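Local coordinates for SusD-like carbohydrate binding protein (Bacteroides vulgatus, PDB 3LEW), which probably binds carbohydrate at the bacterial outer membrane as a member of the SusD family of nutrient-capturing proteins, at residues L85-A90 and Y470-S475; D102-A107 and A112-I117; L306-D311 and K445-H450; L396-E401 and I412-Q417. One frame throughout, in Å; residues are numbered along the deposited sequence.

Interaction 1 of 4, residues L85-A90 and Y470-S475; sequences LSWLLA and YRITDS
Ser-86 OG lies against the ring of Tyr-470, 3.7 Å from its CD2, while hydrogen bonds to His-131 NE2 and Tyr-136 OH grip the same oxygen from elsewhere in the fold. In this SusD-family protein the contact joins helix 81-103 to the run of chain that leads into helix 474-479, close to the C-terminus, so parts far apart in sequence pack together in a buried seam. Tyr-470 is itself fixed at its far end, where OH bonds to Asn-52 OD1. The next residue of the helix, Trp-87, makes the larger part of the contact. Its CG is anti to the backbone N (chi1 -162°), which swings the indole out across residues 472 and 473. Both cover the same face: Ile-472 CG2 stands 4.1 Å above the ring plane, toward the rim, and Thr-473 OG1 lies over the pyrrole end. Ile-472 CG1 meets the benzo end, 3.8 Å from Trp-87 CH2. Thr-473 is the N-cap of helix 474-479, and its OG1 is the capping atom, bonded to the backbone N of Glu-476. The carboxylate of Glu-476 in turn accepts a bond from Trp-87 NE1, tying the indole to the first turn of the helix that Thr-473 caps. The methyl branch of Thr-473 is turned to the root of the indole, where its CG2 comes within 3.6 Å of Trp-87 CB.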
# COMPACT_ATOMS: atom_id res chain seq x y z
N LEU A 85 -5.15 11.45 -9.40
CA LEU A 85 -4.31 10.47 -10.03
C LEU A 85 -4.79 9.04 -9.78
O LEU A 85 -4.71 8.19 -10.68
CB LEU A 85 -2.88 10.59 -9.49
CG LEU A 85 -1.87 9.66 -10.15
CD1 LEU A 85 -1.75 9.91 -11.70
CD2 LEU A 85 -0.49 9.80 -9.47
N SER A 86 -5.35 8.80 -8.60
CA SER A 86 -5.86 7.48 -8.26
C SER A 86 -6.88 7.01 -9.29
O SER A 86 -6.81 5.89 -9.86
CB SER A 86 -6.45 7.49 -6.86
OG SER A 86 -7.01 6.24 -6.51
N TRP A 87 -7.85 7.89 -9.52
CA TRP A 87 -8.94 7.59 -10.46
C TRP A 87 -8.42 7.35 -11.88
O TRP A 87 -8.83 6.40 -12.58
CB TRP A 87 -9.94 8.74 -10.47
CG TRP A 87 -11.30 8.36 -11.05
CD1 TRP A 87 -11.78 8.73 -12.25
CD2 TRP A 87 -12.32 7.57 -10.43
NE1 TRP A 87 -13.05 8.21 -12.45
CE2 TRP A 87 -13.41 7.49 -11.35
CE3 TRP A 87 -12.42 6.91 -9.21
CZ2 TRP A 87 -14.59 6.80 -11.05
CZ3 TRP A 87 -13.60 6.22 -8.90
CH2 TRP A 87 -14.66 6.14 -9.85
N LEU A 88 -7.55 8.25 -12.34
CA LEU A 88 -7.02 8.17 -13.70
C LEU A 88 -6.19 6.90 -13.91
O LEU A 88 -6.35 6.22 -14.92
CB LEU A 88 -6.21 9.43 -14.00
CG LEU A 88 -5.25 9.51 -15.20
CD1 LEU A 88 -4.65 10.89 -15.24
CD2 LEU A 88 -4.13 8.52 -15.08
N LEU A 89 -5.30 6.61 -12.97
CA LEU A 89 -4.43 5.45 -13.12
C LEU A 89 -5.27 4.17 -13.09
O LEU A 89 -5.07 3.30 -13.95
CB LEU A 89 -3.34 5.36 -12.06
CG LEU A 89 -2.27 6.45 -12.05
CD1 LEU A 89 -1.29 6.20 -10.88
CD2 LEU A 89 -1.56 6.61 -13.45
N ALA A 90 -6.20 4.07 -12.13
CA ALA A 90 -7.02 2.87 -12.01
C ALA A 90 -7.76 2.59 -13.33
O ALA A 90 -7.69 1.49 -13.88
CB ALA A 90 -8.03 2.98 -10.83
N TYR A 470 -11.14 7.77 -0.23
CA TYR A 470 -10.90 8.36 -1.56
C TYR A 470 -12.28 8.61 -2.19
O TYR A 470 -13.29 7.97 -1.80
CB TYR A 470 -10.09 7.44 -2.45
CG TYR A 470 -8.59 7.35 -2.12
CD1 TYR A 470 -8.14 6.86 -0.90
CD2 TYR A 470 -7.65 7.63 -3.10
CE1 TYR A 470 -6.73 6.70 -0.63
CE2 TYR A 470 -6.28 7.50 -2.84
CZ TYR A 470 -5.83 7.04 -1.61
OH TYR A 470 -4.46 6.89 -1.43
N ARG A 471 -12.35 9.60 -3.06
CA ARG A 471 -13.59 10.08 -3.66
C ARG A 471 -13.62 10.02 -5.17
O ARG A 471 -12.69 10.35 -5.87
CB ARG A 471 -13.80 11.54 -3.23
CG ARG A 471 -13.86 11.69 -1.71
CD ARG A 471 -14.16 13.11 -1.29
NE ARG A 471 -15.50 13.53 -1.69
CZ ARG A 471 -16.07 14.69 -1.36
NH1 ARG A 471 -15.41 15.58 -0.61
NH2 ARG A 471 -17.32 14.95 -1.77
N ILE A 472 -14.77 9.62 -5.70
CA ILE A 472 -15.04 9.76 -7.12
C ILE A 472 -14.79 11.23 -7.49
O ILE A 472 -15.16 12.17 -6.73
CB ILE A 472 -16.47 9.30 -7.44
CG1 ILE A 472 -16.64 7.81 -7.09
CG2 ILE A 472 -16.79 9.60 -8.89
CD1 ILE A 472 -18.07 7.28 -6.98
N THR A 473 -14.12 11.44 -8.62
CA THR A 473 -13.73 12.80 -9.06
C THR A 473 -14.90 13.67 -9.46
O THR A 473 -15.97 13.16 -9.89
CB THR A 473 -12.77 12.74 -10.25
OG1 THR A 473 -13.41 12.09 -11.36
CG2 THR A 473 -11.44 12.01 -9.86
N ASP A 474 -14.69 14.98 -9.39
CA ASP A 474 -15.65 15.94 -9.90
C ASP A 474 -15.96 15.69 -11.39
O ASP A 474 -17.13 15.80 -11.82
CB ASP A 474 -15.16 17.37 -9.72
CG ASP A 474 -15.28 17.86 -8.27
OD1 ASP A 474 -16.00 17.27 -7.42
OD2 ASP A 474 -14.63 18.87 -7.98
N SER A 475 -14.92 15.41 -12.18
CA SER A 475 -15.10 15.18 -13.62
C SER A 475 -16.01 14.00 -13.86
O SER A 475 -16.90 14.07 -14.70
CB SER A 475 -13.75 15.00 -14.35
OG SER A 475 -13.97 14.89 -15.75

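Interaction 2 of 4, residues D102-A107 and A112-I117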
# COMPACT_ATOMS: atom_id res chain seq x y z
N ASP A 102 -9.79 -8.22 -24.73
CA ASP A 102 -10.67 -8.22 -25.92
C ASP A 102 -10.01 -8.84 -27.15
O ASP A 102 -10.70 -9.21 -28.09
CB ASP A 102 -11.13 -6.80 -26.30
CG ASP A 102 -12.14 -6.19 -25.30
OD1 ASP A 102 -12.69 -6.90 -24.42
OD2 ASP A 102 -12.34 -4.96 -25.37
N ASN A 103 -8.67 -8.92 -27.16
CA ASN A 103 -7.87 -9.29 -28.31
C ASN A 103 -7.00 -10.56 -28.10
O ASN A 103 -6.52 -11.14 -29.08
CB ASN A 103 -6.94 -8.12 -28.67
CG ASN A 103 -7.66 -6.97 -29.40
OD1 ASN A 103 -7.77 -6.99 -30.63
ND2 ASN A 103 -8.07 -5.94 -28.65
N ILE A 104 -6.83 -11.02 -26.86
CA ILE A 104 -5.82 -12.07 -26.59
C ILE A 104 -6.20 -13.42 -27.21
O ILE A 104 -5.33 -14.16 -27.65
CB ILE A 104 -5.52 -12.22 -25.06
CG1 ILE A 104 -4.31 -13.14 -24.84
CG2 ILE A 104 -6.73 -12.68 -24.28
CD1 ILE A 104 -3.03 -12.63 -25.51
N ASP A 105 -7.50 -13.72 -27.28
CA ASP A 105 -7.90 -15.03 -27.84
C ASP A 105 -7.60 -15.14 -29.32
O ASP A 105 -7.41 -16.23 -29.83
CB ASP A 105 -9.38 -15.36 -27.54
CG ASP A 105 -9.63 -15.62 -26.07
OD1 ASP A 105 -8.77 -16.19 -25.38
OD2 ASP A 105 -10.70 -15.24 -25.57
N ALA A 106 -7.52 -14.01 -30.02
CA ALA A 106 -7.21 -14.01 -31.44
C ALA A 106 -5.70 -13.85 -31.71
O ALA A 106 -5.30 -13.83 -32.85
CB ALA A 106 -8.00 -12.87 -32.15
N ALA A 107 -4.87 -13.70 -30.67
CA ALA A 107 -3.45 -13.37 -30.86
C ALA A 107 -2.67 -14.58 -31.43
O ALA A 107 -2.78 -15.67 -30.89
CB ALA A 107 -2.84 -12.91 -29.54
N ALA A 112 -0.30 -21.66 -24.65
CA ALA A 112 0.33 -21.35 -23.36
C ALA A 112 0.48 -19.85 -23.13
O ALA A 112 0.07 -19.32 -22.08
CB ALA A 112 1.70 -22.02 -23.23
N ASP A 113 1.04 -19.15 -24.12
CA ASP A 113 1.20 -17.70 -24.02
C ASP A 113 -0.13 -16.95 -24.00
O ASP A 113 -0.29 -16.04 -23.21
CB ASP A 113 2.09 -17.16 -25.12
CG ASP A 113 3.55 -17.56 -24.91
OD1 ASP A 113 3.91 -17.87 -23.74
OD2 ASP A 113 4.33 -17.51 -25.89
N ARG A 114 -1.09 -17.38 -24.81
CA ARG A 114 -2.40 -16.75 -24.72
C ARG A 114 -2.98 -16.90 -23.32
O ARG A 114 -3.51 -15.92 -22.76
CB ARG A 114 -3.38 -17.28 -25.77
CG ARG A 114 -3.17 -16.73 -27.19
CD ARG A 114 -4.27 -17.14 -28.19
NE ARG A 114 -4.23 -18.56 -28.43
CZ ARG A 114 -3.40 -19.15 -29.31
NH1 ARG A 114 -2.59 -18.44 -30.08
NH2 ARG A 114 -3.40 -20.46 -29.42
N ASN A 115 -2.93 -18.10 -22.74
CA ASN A 115 -3.50 -18.29 -21.39
C ASN A 115 -2.81 -17.43 -20.36
O ASN A 115 -3.47 -16.75 -19.55
CB ASN A 115 -3.43 -19.76 -20.94
CG ASN A 115 -4.31 -20.69 -21.74
OD1 ASN A 115 -5.17 -20.29 -22.53
ND2 ASN A 115 -4.08 -21.99 -21.53
N ARG A 116 -1.48 -17.44 -20.38
CA ARG A 116 -0.68 -16.75 -19.37
C ARG A 116 -0.85 -15.24 -19.45
O ARG A 116 -1.00 -14.58 -18.40
CB ARG A 116 0.78 -17.16 -19.53
CG ARG A 116 1.71 -16.59 -18.49
CD ARG A 116 2.39 -15.32 -18.98
NE ARG A 116 3.19 -15.55 -20.17
CZ ARG A 116 3.77 -14.58 -20.88
NH1 ARG A 116 3.67 -13.31 -20.52
NH2 ARG A 116 4.48 -14.92 -21.96
N ILE A 117 -0.86 -14.69 -20.67
CA ILE A 117 -1.08 -13.27 -20.89
C ILE A 117 -2.50 -12.84 -20.46
O ILE A 117 -2.68 -11.82 -19.75
CB ILE A 117 -0.79 -12.85 -22.34
CG1 ILE A 117 0.71 -13.01 -22.64
CG2 ILE A 117 -1.20 -11.37 -22.58
CD1 ILE A 117 1.05 -12.94 -24.08
O HOH W 1 -6.96 -18.57 -26.67
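Arg-114 reaches from the start of helix 111-135 over the backbone of residues 104 to 107, and each step of its chain meets something there. CB lies near the carbonyl of Ile-104, and Arg-114 CG passes closer, 3.4 Å from Ile-104 O. Arg-114 CD comes nearest of the aliphatic carbons, 3.2 Å from Ile-104 O, and it is also near Ala-107 O. Ile-104 O already accepts the backbone N-H of Ala-107, so the methylenes cover a carbonyl that has its partner. The chain then bends at chi3 (-67°) and carries the guanidinium to the carbonyl of Ala-107. Arg-114 NH1 donates to Ala-107 O at 2.9 Å; the donor lies nearly on the C=O axis, with the oxygen tilted modestly from the guanidinium plane. NE is linked through a water: the bond from NE is weak, and the same water donates to Asp-105 OD1. Gly-109 O, in the connection, takes a second bond from NH1, and Gln-111 OE1, at the start of helix 111-135, one from NH2. Beneath this polar layer Ile-104 CD1 packs on Ile-117 CG2 at 3.7 Å, and Thr-19 of helix 19-35 touches Ala-107, Arg-114 and Ile-117. The arrangement is a helical hairpin, helices 81-103 and 111-135 joined by a short connection. A single guanidinium bonds to two backbone carbonyls of that connection, which should limit its movement, while the Asp-105 carboxylate, separated from NE by the water, probably adds only a mild electrostatic attraction.

Interaction 3 of 4, residues L306-D311 and K445-H450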
# COMPACT_ATOMS: atom_id res chain seq x y z
N LEU A 306 14.84 3.12 14.35
CA LEU A 306 14.05 4.29 14.74
C LEU A 306 14.90 5.14 15.70
O LEU A 306 15.27 4.70 16.78
CB LEU A 306 12.75 3.87 15.41
CG LEU A 306 11.90 2.90 14.59
CD1 LEU A 306 10.72 2.38 15.46
CD2 LEU A 306 11.42 3.55 13.29
N PHE A 307 15.25 6.35 15.29
CA PHE A 307 16.12 7.18 16.09
C PHE A 307 15.93 8.65 15.77
O PHE A 307 15.56 9.01 14.67
CB PHE A 307 17.60 6.81 15.86
CG PHE A 307 17.99 6.78 14.41
CD1 PHE A 307 18.45 7.94 13.77
CD2 PHE A 307 17.87 5.62 13.67
CE1 PHE A 307 18.80 7.93 12.46
CE2 PHE A 307 18.21 5.60 12.32
CZ PHE A 307 18.67 6.78 11.72
N TRP A 308 16.21 9.50 16.77
CA TRP A 308 16.21 10.96 16.57
C TRP A 308 17.34 11.37 15.66
O TRP A 308 18.48 10.89 15.79
CB TRP A 308 16.42 11.67 17.91
CG TRP A 308 15.37 11.43 18.94
CD1 TRP A 308 15.55 10.80 20.14
CD2 TRP A 308 13.99 11.85 18.90
NE1 TRP A 308 14.36 10.78 20.83
CE2 TRP A 308 13.39 11.40 20.10
CE3 TRP A 308 13.21 12.53 17.97
CZ2 TRP A 308 12.06 11.64 20.39
CZ3 TRP A 308 11.88 12.77 18.26
CH2 TRP A 308 11.31 12.32 19.46
N ALA A 309 17.08 12.32 14.78
CA ALA A 309 18.13 12.94 14.01
C ALA A 309 17.65 14.27 13.50
O ALA A 309 16.44 14.50 13.29
CB ALA A 309 18.57 12.02 12.78
N THR A 310 18.61 15.14 13.22
CA THR A 310 18.33 16.38 12.53
C THR A 310 18.12 16.08 11.02
O THR A 310 18.47 15.00 10.51
CB THR A 310 19.49 17.38 12.74
OG1 THR A 310 20.74 16.73 12.47
CG2 THR A 310 19.51 17.90 14.19
N ASP A 311 17.56 17.06 10.32
CA ASP A 311 17.24 16.92 8.88
C ASP A 311 18.51 16.55 8.09
O ASP A 311 19.58 17.12 8.32
CB ASP A 311 16.63 18.20 8.33
CG ASP A 311 15.22 18.50 8.90
OD1 ASP A 311 14.51 17.58 9.36
OD2 ASP A 311 14.83 19.68 8.82
N LYS A 445 18.57 19.51 21.68
CA LYS A 445 17.58 19.72 20.61
C LYS A 445 16.15 19.48 21.09
O LYS A 445 15.90 18.61 21.91
CB LYS A 445 17.85 18.77 19.43
CG LYS A 445 19.21 18.87 18.82
CD LYS A 445 19.42 20.21 18.19
CE LYS A 445 20.70 20.22 17.39
NZ LYS A 445 21.10 21.60 17.07
N LYS A 446 15.20 20.21 20.53
CA LYS A 446 13.78 19.96 20.75
C LYS A 446 13.30 18.76 19.94
O LYS A 446 13.75 18.56 18.84
CB LYS A 446 12.95 21.16 20.36
CG LYS A 446 13.10 22.30 21.36
CD LYS A 446 11.79 23.02 21.52
CE LYS A 446 11.80 24.29 20.77
NZ LYS A 446 12.35 25.39 21.63
N THR A 447 12.37 18.00 20.51
CA THR A 447 11.87 16.77 19.89
C THR A 447 10.50 17.03 19.27
O THR A 447 9.61 17.58 19.90
CB THR A 447 11.71 15.66 20.95
OG1 THR A 447 11.14 16.23 22.15
CG2 THR A 447 13.10 15.03 21.30
N GLN A 448 10.30 16.60 18.03
CA GLN A 448 9.01 16.75 17.34
C GLN A 448 8.29 15.42 17.16
O GLN A 448 8.82 14.51 16.48
CB GLN A 448 9.24 17.38 15.96
CG GLN A 448 7.97 17.70 15.18
CD GLN A 448 7.10 18.70 15.89
OE1 GLN A 448 7.55 19.80 16.24
NE2 GLN A 448 5.84 18.32 16.13
N GLY A 449 7.07 15.36 17.68
CA GLY A 449 6.13 14.27 17.40
C GLY A 449 4.98 14.68 16.47
O GLY A 449 5.10 15.59 15.66
N HIS A 450 3.84 14.02 16.63
CA HIS A 450 2.67 14.33 15.81
C HIS A 450 2.30 15.81 15.86
O HIS A 450 2.54 16.50 16.87
CB HIS A 450 1.47 13.52 16.28
CG HIS A 450 1.38 12.15 15.65
ND1 HIS A 450 1.30 11.97 14.28
CD2 HIS A 450 1.35 10.91 16.20
CE1 HIS A 450 1.21 10.68 14.02
NE2 HIS A 450 1.21 10.01 15.16
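Where Trp-308 meets Thr-447 the two backbones run steeply across each other, their touching parts 108° apart, and the CA atoms of Trp-308 and Thr-447 come no closer than 8.0 Å, so side chains bridge the gap. The indole of Trp-308 receives Thr-447 over a face. Thr-447 CG2 sits 3.6 Å from the centroid of the six-membered ring, 11° off the ring normal, a well-directed CH-pi contact. The torsion of Thr-447 puts CG2 anti to its carbonyl carbon and turns OG1 aside, to bond with Pro-425 O. At the rim of the same ring Gln-448 O lies in plane, 3.9 Å from Trp-308 CZ3. Both strands belong to a four-stranded mixed sheet in which strand 321-326 runs between 306-309 and 440-448; the contact therefore spans that middle strand, and Trp-308 also touches its Met-324. Strand 429-434, at the other side of 440-448, contributes Ile-429, which touches both Trp-308 and Thr-447. Near the end of strand 306-309, Thr-310 CG2 brushes the aliphatic part of Lys-445, 4.1 Å from CE. Lys-445 is bent at chi2 (-64°), and its NZ goes on to bond with the carbonyls of Val-316 and Ala-319.

Interaction 4 of 4, residues L396-E401 and I412-Q417; sequences LERRKE and IIRNQQ
Arg-398 and Arg-414, from helices 387-401 and 408-414, approach from opposite directions, the edge of the Arg-414 guanidinium over a face of that of Arg-398, their planes 71° apart. Arg-414 NH2 stands 3.3 Å above the plane of the Arg-398 group, toward its rim, and is likewise 3.3 Å from Arg-398 NE. Seen from the other partner, Arg-398 NE and CD lie at the edge of the Arg-414 group, near its plane. Two donors face each other, so no hydrogen bond joins them. Acidic partners probably account for the closeness: Asp-411 takes Arg-398 NE on OD2 and Arg-414 NE on OD1, and Glu-355 of helix 346-359 takes Arg-414 NH2. The chains are set for this meeting. Arg-414 has its CG between the backbone N and the carbonyl carbon (chi1 76°) and then runs extended to NE, whereas Arg-398 bends at chi3. Over one face of the Arg-414 guanidinium lies Asn-415 OD1, 3.3 Å above the plane, and the amide of Asn-415 is steadied by a bond from its ND2 to Gln-417 OE1 at 3.2 Å. These residues follow the end of helix 408-414, where a Schellman motif closes the last turn: Gln-417 N bonds to Ile-412 O and Gln-416 N to Ile-413 O, the positive phi of Gln-416 making the turn. Tyr-215 of helix 202-215 touches both arginines. With Asp-411 shared between the two and Glu-355 on Arg-414, the positive charge is probably largely balanced, so the two guanidinium groups can lie this close in a buried site.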
# COMPACT_ATOMS: atom_id res chain seq x y z
N LEU A 396 -1.41 -4.78 15.24
CA LEU A 396 -0.25 -4.04 15.73
C LEU A 396 1.01 -4.49 15.01
O LEU A 396 1.82 -3.66 14.59
CB LEU A 396 -0.06 -4.15 17.24
CG LEU A 396 -0.94 -3.19 18.04
CD1 LEU A 396 -1.11 -3.69 19.47
CD2 LEU A 396 -0.35 -1.79 18.02
N GLU A 397 1.16 -5.79 14.85
CA GLU A 397 2.34 -6.31 14.12
C GLU A 397 2.33 -5.87 12.64
O GLU A 397 3.39 -5.63 12.07
CB GLU A 397 2.48 -7.84 14.31
CG GLU A 397 3.83 -8.39 13.95
CD GLU A 397 4.98 -7.82 14.77
OE1 GLU A 397 4.88 -7.69 16.01
OE2 GLU A 397 5.96 -7.42 14.12
N ARG A 398 1.15 -5.76 12.01
CA ARG A 398 1.08 -5.14 10.68
C ARG A 398 1.66 -3.71 10.66
O ARG A 398 2.39 -3.37 9.76
CB ARG A 398 -0.36 -5.08 10.14
CG ARG A 398 -0.94 -6.44 9.81
CD ARG A 398 -2.43 -6.34 9.38
NE ARG A 398 -2.57 -5.54 8.18
CZ ARG A 398 -2.49 -5.98 6.92
NH1 ARG A 398 -2.31 -7.25 6.64
NH2 ARG A 398 -2.59 -5.11 5.92
N ARG A 399 1.27 -2.87 11.64
CA ARG A 399 1.78 -1.50 11.72
C ARG A 399 3.28 -1.49 11.91
O ARG A 399 3.97 -0.64 11.33
CB ARG A 399 1.09 -0.76 12.87
CG ARG A 399 -0.41 -0.47 12.54
CD ARG A 399 -1.15 -0.07 13.79
NE ARG A 399 -0.57 1.11 14.41
CZ ARG A 399 -0.89 1.52 15.64
NH1 ARG A 399 -1.77 0.85 16.37
NH2 ARG A 399 -0.35 2.61 16.16
N LYS A 400 3.76 -2.43 12.69
CA LYS A 400 5.19 -2.50 13.03
C LYS A 400 6.01 -2.99 11.83
O LYS A 400 7.03 -2.39 11.50
CB LYS A 400 5.41 -3.42 14.22
CG LYS A 400 4.88 -2.87 15.53
CD LYS A 400 4.81 -3.98 16.58
CE LYS A 400 6.22 -4.52 16.97
NZ LYS A 400 6.12 -5.78 17.80
N GLU A 401 5.56 -4.04 11.20
CA GLU A 401 6.32 -4.69 10.10
C GLU A 401 6.17 -3.96 8.77
O GLU A 401 7.10 -3.98 7.96
CB GLU A 401 5.88 -6.15 9.96
CG GLU A 401 6.48 -6.96 8.76
CD GLU A 401 7.98 -7.16 8.82
OE1 GLU A 401 8.60 -6.93 9.88
OE2 GLU A 401 8.56 -7.57 7.78
N ILE A 412 -7.16 0.90 8.74
CA ILE A 412 -8.11 1.75 9.48
C ILE A 412 -9.54 1.59 8.91
O ILE A 412 -10.54 1.41 9.65
CB ILE A 412 -7.63 3.23 9.46
CG1 ILE A 412 -6.47 3.35 10.49
CG2 ILE A 412 -8.77 4.24 9.82
CD1 ILE A 412 -5.64 4.62 10.38
N ILE A 413 -9.63 1.64 7.61
CA ILE A 413 -10.91 1.48 6.88
C ILE A 413 -11.46 0.05 7.08
O ILE A 413 -12.55 -0.12 7.62
CB ILE A 413 -10.77 1.77 5.40
CG1 ILE A 413 -10.56 3.27 5.13
CG2 ILE A 413 -12.01 1.36 4.64
CD1 ILE A 413 -10.19 3.65 3.64
N ARG A 414 -10.71 -0.97 6.68
CA ARG A 414 -11.28 -2.33 6.69
C ARG A 414 -11.60 -2.86 8.08
O ARG A 414 -12.53 -3.63 8.27
CB ARG A 414 -10.40 -3.28 5.91
CG ARG A 414 -9.13 -3.71 6.67
CD ARG A 414 -8.20 -4.52 5.80
NE ARG A 414 -7.02 -4.87 6.58
CZ ARG A 414 -6.94 -5.92 7.40
NH1 ARG A 414 -7.91 -6.79 7.49
NH2 ARG A 414 -5.84 -6.10 8.13
N ASN A 415 -10.85 -2.42 9.09
CA ASN A 415 -11.07 -2.89 10.46
C ASN A 415 -12.02 -1.99 11.28
O ASN A 415 -12.29 -2.26 12.45
CB ASN A 415 -9.74 -3.01 11.20
CG ASN A 415 -8.79 -4.00 10.55
OD1 ASN A 415 -9.21 -4.96 9.93
ND2 ASN A 415 -7.49 -3.81 10.78
N GLN A 416 -12.49 -0.90 10.67
CA GLN A 416 -13.34 0.10 11.36
C GLN A 416 -12.65 0.62 12.62
O GLN A 416 -13.25 0.76 13.69
CB GLN A 416 -14.75 -0.43 11.65
CG GLN A 416 -15.51 -0.78 10.39
CD GLN A 416 -16.93 -1.16 10.67
OE1 GLN A 416 -17.74 -0.34 11.17
NE2 GLN A 416 -17.25 -2.41 10.38
N GLN A 417 -11.36 0.92 12.47
CA GLN A 417 -10.60 1.43 13.58
C GLN A 417 -10.53 2.93 13.51
O GLN A 417 -10.99 3.54 12.54
CB GLN A 417 -9.21 0.79 13.58
CG GLN A 417 -9.22 -0.64 14.09
CD GLN A 417 -7.83 -1.21 14.07
OE1 GLN A 417 -7.26 -1.46 13.01
NE2 GLN A 417 -7.24 -1.39 15.26

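How the interactions relate
Along the chain interaction 1 closes the widest loop, joining helix 81-103 to the run into helix 474-479, and the other three contacts lie inside it. Interaction 2 comes first and shares helix 81-103 with interaction 1, their centres 30 Å apart. Interaction 3 follows, and interaction 4 is nested within its loop, 24 Å away centre to centre. Interaction 4 lies near interaction 1, with nearest atoms about 6 Å apart, whereas interactions 2 and 3 sit on opposite sides of the chain's centre, their centres 54 Å apart. The series thus runs from a helical hairpin at one end, through the helical middle, to a mixed sheet at the other; interaction 1 alone of the four joins the N- and C-terminal family regions.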